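Thiamine-monophosphate kinase (PDB 6XEP) probably catalyses the ATP-dependent phosphorylation of thiamine monophosphate to thiamine diphosphate, the active form of vitamin B1. Local coordinates at residues Val208-Gly211 and Leu212-Ala216; Val222-Ser225 and Asp226-Ala230; Leu250-Ser253 and His254-Glu258. One frame throughout, in Å; residues are numbered along the deposited sequence.

Interaction 1: Val208-Gly211 and Leu212-Ala216; sequences VTLG and LRLRA
The guanidinium of Arg213 meets Thr209 on the slant: the methyl CG2 of Thr209 comes within 4.2 Å of Arg213 NH1. The two side chains run side by side in the same direction, one turn apart on helix 208-214. Arg213 stays extended from CG to NE, which carries its charged end past Thr209; on the way its CG lies 3.6 Å from Thr209 O. Along the backbone, Val208 O receives Leu212 N at 3.0 Å. Leu210 O takes Arg213 N at 2.9 Å and also a weak bond from Leu214 N. Gly211 O adds a second weak bond to Leu214 N, mixing three- and four-residue spacings along this short helix. On the buried side Leu210 and Leu214 cross obliquely. Leu210 CG is anti to its own nitrogen (chi1 175°), which swings the isobutyl end back toward Leu214 although the CB starts out away from it; Leu210 CD1 then rests 3.9 Å from Leu214 CG. A looser apolar touch joins Val208 CG1 and Leu212 CD1 at 4.3 Å. The helix belongs to the C-terminal, PurM-like part of the chain. Leu210 and Leu214 lie against Leu278 of strand 277-282, Arg213 and Thr209 face helix 287-297 through Leu297, and Val208 and Leu212 reach Pro90 and Arg89 of strand 89-99.

Interaction 2: Val222-Ser225 and Asp226-Ala230; sequences VDVS and DGLLA
Val224 presses on the start of the next helix, and this is where the turn is tight. Its CG1 methyl sits 3.4 Å from Leu228 N and 3.6 Å from Gly227 C, so that it abuts backbone more than side chain; the CB of Leu228 is farther, at 4.4 Å from Val224 CG1. That methyl lies anti to Val224 N (chi1 -175°), beside the carbonyl carbon, which directs it across the bend. At Gly227, the N-cap position, phi is positive (98°, psi 147°), a backbone shape that suits glycine. Strand 220-224 passes through it into helix 228-239 within the PurM-like C-terminal domain. The helix reaches back: Asp231 OD2 accepts from both Ser225 N and Asp226 N, so one carboxylate oxygen holds both backbone nitrogens of the turn. Toward the more open side the contact loosens to neighbour-on-neighbour touches, and both Ser225 and Asp226 are partly exposed. The Ser225 side chain is modelled in two conformers, so the position of its OG is not firm. The Asp226 side chain sets out away from residues 222-225, and its OD2 makes a weak hydrogen bond to ND1 of His7 of the second subunit, a residue of the expression tag. Ser225 is predicted to bind ATP, whereas Asp223 and Asp226 are predicted magnesium ligands. Asp223 OD2 is hydrogen-bonded to Ser81 OG and lies close to Asp82 OD1, a proximity of like charges that a bound cation would probably ease.

Interaction 3: Leu250-Ser253 and His254-Glu258; sequences LPIS and HALRE
Ile252 and Arg257 meet at about a right angle, the aliphatic branch lying under a flat cation. Ile252 CG2 sits 4.1 Å from the guanidinium plane of Arg257, over its centre, while Ile252 CB is 3.7 Å from Arg257 NH2. The arginine chain bends at chi3 (-87°), folding its end back over the isoleucine. At the guanidinium's edge, in its plane, water 1 accepts a bond of 2.7 Å from Ile252 N and a weak one from Arg257 NH2, tying the loop to the arginine. Against Leu256 the isoleucine lies aslant, methyl to methyl, with Ile252 CG2 and Leu256 CD2 4.0 Å apart. Ser253 is the N-cap of the helix. Its OG stands between its own backbone nitrogen and carbonyl carbon (chi1 72°), and from there takes Leu256 N at 3.0 Å in a nearly straight bond, 162° at the hydrogen. Ser253 O opens the regular helical pattern by accepting Arg257 N at 3.0 Å. The same OG is also hydrogen-bonded to Asp170 OD1, so one hydroxyl joins this cap to the start of helix 170-179. Around the site, Ile252 and Leu256 pack on Ala269 and Ala265 of helix 262-271, Ala255 touches Leu197 of helix 192-202, and Pro251 leans on Thr302 and Ile304 of strand 301-308.

All three contacts are local and follow one another along the chain, none enclosing or crossing another. Interaction 1 comes first and stays within helix 208-214; a short link then leads into strand 220-224, whose exit is the bend of interaction 2. After helix 228-239 and strand 242-245, the loop of residues 250-253 runs into the helix capped in interaction 3. Strand 277-282 lies against both interactions 1 and 2, through Leu278 and Cys279. Interactions 2 and 3 touch directly, Leu228 CD2 meeting Leu250 CD2 at 3.6 Å, and helix 262-271 borders both. Interactions 1 and 3 stay apart, their nearest atoms about 11 Å from each other.

Interaction 1: Val208-Gly211 and Leu212-Ala216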
# COMPACT_ATOMS: atom_id res chain seq x y z
N VAL A 208 -4.13 1.04 -20.15
CA VAL A 208 -2.77 0.53 -19.99
C VAL A 208 -2.13 0.26 -21.35
O VAL A 208 -0.97 0.63 -21.60
CB VAL A 208 -2.77 -0.74 -19.11
CG1 VAL A 208 -1.35 -1.28 -18.98
CG2 VAL A 208 -3.36 -0.45 -17.71
N THR A 209 -2.86 -0.40 -22.26
CA THR A 209 -2.27 -0.71 -23.56
C THR A 209 -1.87 0.56 -24.31
O THR A 209 -0.78 0.63 -24.89
CB THR A 209 -3.25 -1.54 -24.41
OG1 THR A 209 -3.62 -2.71 -23.67
CG2 THR A 209 -2.59 -1.97 -25.70
N LEU A 210 -2.72 1.59 -24.27
CA LEU A 210 -2.34 2.87 -24.85
C LEU A 210 -1.08 3.42 -24.20
O LEU A 210 -0.14 3.86 -24.88
CB LEU A 210 -3.48 3.87 -24.72
CG LEU A 210 -3.18 5.30 -25.17
CD1 LEU A 210 -2.91 5.37 -26.66
CD2 LEU A 210 -4.41 6.17 -24.84
N GLY A 211 -1.03 3.41 -22.87
CA GLY A 211 0.12 3.96 -22.17
C GLY A 211 1.42 3.30 -22.60
O GLY A 211 2.45 3.97 -22.75
N LEU A 212 1.38 2.00 -22.85
CA LEU A 212 2.55 1.24 -23.25
C LEU A 212 2.96 1.50 -24.68
O LEU A 212 4.05 1.06 -25.08
CB LEU A 212 2.30 -0.26 -23.08
CG LEU A 212 2.26 -0.75 -21.64
CD1 LEU A 212 1.89 -2.19 -21.64
CD2 LEU A 212 3.63 -0.55 -20.97
N ARG A 213 2.13 2.18 -25.46
CA ARG A 213 2.50 2.51 -26.82
C ARG A 213 2.84 3.98 -27.02
O ARG A 213 3.53 4.30 -27.99
CB ARG A 213 1.38 2.12 -27.79
CG ARG A 213 1.25 0.60 -27.86
CD ARG A 213 0.63 0.15 -29.14
NE ARG A 213 0.01 -1.15 -28.96
CZ ARG A 213 -0.77 -1.75 -29.85
NH1 ARG A 213 -1.29 -2.93 -29.56
NH2 ARG A 213 -1.03 -1.16 -31.02
N LEU A 214 2.45 4.84 -26.08
CA LEU A 214 2.57 6.28 -26.26
C LEU A 214 4.01 6.76 -26.26
O LEU A 214 4.31 7.81 -26.83
CB LEU A 214 1.79 7.01 -25.16
CG LEU A 214 0.30 7.20 -25.41
CD1 LEU A 214 -0.38 7.91 -24.25
CD2 LEU A 214 0.08 7.96 -26.69
N ARG A 215 4.92 6.02 -25.62
CA ARG A 215 6.31 6.46 -25.61
C ARG A 215 6.84 6.61 -27.02
O ARG A 215 7.66 7.49 -27.29
CB ARG A 215 7.19 5.50 -24.81
CG ARG A 215 8.68 5.87 -24.80
CD ARG A 215 8.95 7.21 -24.10
NE ARG A 215 10.39 7.50 -24.08
CZ ARG A 215 11.03 8.19 -25.02
NH1 ARG A 215 10.37 8.68 -26.06
NH2 ARG A 215 12.34 8.39 -24.92
N ALA A 216 6.34 5.78 -27.94
CA ALA A 216 6.79 5.87 -29.32
C ALA A 216 6.19 7.05 -30.07
O ALA A 216 6.67 7.36 -31.17
CB ALA A 216 6.46 4.57 -30.06

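Interaction 2: Val222-Ser225 and Asp226-Ala230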
# COMPACT_ATOMS: atom_id res chain seq x y z
N VAL A 222 -0.65 12.56 -19.07
CA VAL A 222 -1.19 12.62 -17.72
C VAL A 222 -2.48 11.81 -17.74
O VAL A 222 -3.13 11.72 -18.77
CB VAL A 222 -1.42 14.09 -17.28
CG1 VAL A 222 -2.49 14.76 -18.15
CG2 VAL A 222 -1.81 14.16 -15.82
N ASP A 223 -2.84 11.22 -16.61
CA ASP A 223 -4.16 10.60 -16.61
C ASP A 223 -5.19 11.59 -16.08
O ASP A 223 -4.89 12.47 -15.27
CB ASP A 223 -4.19 9.25 -15.88
CG ASP A 223 -4.26 9.36 -14.40
OD1 ASP A 223 -3.65 10.30 -13.84
OD2 ASP A 223 -4.91 8.45 -13.79
N VAL A 224 -6.39 11.51 -16.65
CA VAL A 224 -7.46 12.45 -16.37
C VAL A 224 -8.34 11.80 -15.31
O VAL A 224 -9.15 10.92 -15.61
CB VAL A 224 -8.26 12.81 -17.62
CG1 VAL A 224 -9.29 13.90 -17.27
CG2 VAL A 224 -7.32 13.30 -18.71
N SER A 225 -8.17 12.23 -14.07
CA SER A 225 -9.01 11.72 -12.98
C SER A 225 -9.60 12.82 -12.13
O SER A 225 -10.59 12.56 -11.44
CB SER A 225 -8.21 10.78 -12.07
OG SER A 225 -7.12 11.47 -11.49
N ASP A 226 -9.04 14.04 -12.18
CA ASP A 226 -9.62 15.20 -11.51
C ASP A 226 -10.26 16.18 -12.49
O ASP A 226 -10.47 17.35 -12.15
CB ASP A 226 -8.55 15.94 -10.70
CG ASP A 226 -8.06 15.13 -9.52
OD1 ASP A 226 -8.88 14.46 -8.87
OD2 ASP A 226 -6.84 15.17 -9.25
N GLY A 227 -10.54 15.72 -13.69
CA GLY A 227 -11.09 16.53 -14.75
C GLY A 227 -10.01 17.01 -15.70
O GLY A 227 -8.88 17.27 -15.29
N LEU A 228 -10.38 17.13 -16.97
CA LEU A 228 -9.41 17.49 -18.01
C LEU A 228 -8.64 18.76 -17.64
O LEU A 228 -7.41 18.79 -17.75
CB LEU A 228 -10.13 17.68 -19.35
CG LEU A 228 -9.22 18.17 -20.49
CD1 LEU A 228 -8.19 17.11 -20.85
CD2 LEU A 228 -10.05 18.59 -21.69
N LEU A 229 -9.34 19.80 -17.20
CA LEU A 229 -8.66 21.08 -16.96
C LEU A 229 -7.62 20.96 -15.85
O LEU A 229 -6.51 21.51 -15.96
CB LEU A 229 -9.69 22.17 -16.63
CG LEU A 229 -10.66 22.45 -17.78
CD1 LEU A 229 -11.52 23.64 -17.44
CD2 LEU A 229 -9.92 22.68 -19.10
N ALA A 230 -7.95 20.26 -14.77
CA ALA A 230 -7.01 20.11 -13.67
C ALA A 230 -5.79 19.32 -14.10
O ALA A 230 -4.65 19.72 -13.86
CB ALA A 230 -7.70 19.44 -12.48

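Interaction 3: Leu250-Ser253 and His254-Glu258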
# COMPACT_ATOMS: atom_id res chain seq x y z
N LEU A 250 -14.18 18.24 -27.72
CA LEU A 250 -14.05 17.23 -26.69
C LEU A 250 -14.89 15.99 -27.06
O LEU A 250 -16.00 16.13 -27.58
CB LEU A 250 -14.52 17.79 -25.35
CG LEU A 250 -13.70 18.94 -24.76
CD1 LEU A 250 -14.31 19.38 -23.43
CD2 LEU A 250 -12.25 18.51 -24.58
N PRO A 251 -14.37 14.77 -26.81
CA PRO A 251 -15.15 13.55 -27.09
C PRO A 251 -16.22 13.33 -26.03
O PRO A 251 -15.92 13.01 -24.88
CB PRO A 251 -14.07 12.45 -27.06
CG PRO A 251 -13.06 12.97 -26.11
CD PRO A 251 -13.00 14.45 -26.41
N ILE A 252 -17.47 13.47 -26.44
CA ILE A 252 -18.59 13.34 -25.52
C ILE A 252 -19.42 12.15 -25.98
O ILE A 252 -19.81 12.06 -27.15
CB ILE A 252 -19.41 14.65 -25.45
CG1 ILE A 252 -18.56 15.72 -24.74
CG2 ILE A 252 -20.72 14.45 -24.71
CD1 ILE A 252 -19.11 17.11 -24.77
N SER A 253 -19.68 11.23 -25.05
CA SER A 253 -20.35 9.99 -25.42
C SER A 253 -21.80 10.25 -25.82
O SER A 253 -22.40 11.28 -25.48
CB SER A 253 -20.30 8.99 -24.27
OG SER A 253 -21.16 9.38 -23.22
N HIS A 254 -22.36 9.29 -26.56
CA HIS A 254 -23.77 9.33 -26.90
C HIS A 254 -24.62 9.52 -25.65
O HIS A 254 -25.49 10.39 -25.59
CB HIS A 254 -24.16 8.04 -27.63
CG HIS A 254 -25.59 7.98 -28.03
ND1 HIS A 254 -26.05 8.55 -29.20
CD2 HIS A 254 -26.66 7.41 -27.44
CE1 HIS A 254 -27.35 8.33 -29.31
NE2 HIS A 254 -27.75 7.65 -28.25
N ALA A 255 -24.37 8.69 -24.63
CA ALA A 255 -25.20 8.70 -23.44
C ALA A 255 -25.11 10.02 -22.69
O ALA A 255 -26.12 10.55 -22.22
CB ALA A 255 -24.81 7.54 -22.52
N LEU A 256 -23.89 10.57 -22.57
CA LEU A 256 -23.73 11.83 -21.87
C LEU A 256 -24.47 12.94 -22.60
O LEU A 256 -25.21 13.71 -21.99
CB LEU A 256 -22.25 12.17 -21.71
CG LEU A 256 -21.98 13.41 -20.85
CD1 LEU A 256 -22.56 13.20 -19.45
CD2 LEU A 256 -20.50 13.75 -20.75
N ARG A 257 -24.33 12.99 -23.92
CA ARG A 257 -25.05 14.01 -24.68
C ARG A 257 -26.57 13.79 -24.59
O ARG A 257 -27.32 14.77 -24.55
CB ARG A 257 -24.58 14.01 -26.13
CG ARG A 257 -24.45 15.40 -26.71
CD ARG A 257 -24.07 15.38 -28.17
NE ARG A 257 -22.63 15.33 -28.43
CZ ARG A 257 -21.79 16.36 -28.31
NH1 ARG A 257 -22.23 17.54 -27.87
NH2 ARG A 257 -20.51 16.22 -28.60
N GLU A 258 -27.02 12.54 -24.53
CA GLU A 258 -28.45 12.26 -24.52
C GLU A 258 -29.10 12.58 -23.17
O GLU A 258 -30.24 13.04 -23.14
CB GLU A 258 -28.71 10.80 -24.89
CG GLU A 258 -30.14 10.51 -25.24
CD GLU A 258 -30.51 11.02 -26.62
OE1 GLU A 258 -31.72 11.24 -26.86
OE2 GLU A 258 -29.61 11.20 -27.46
O HOH W 1 -18.09 14.00 -29.06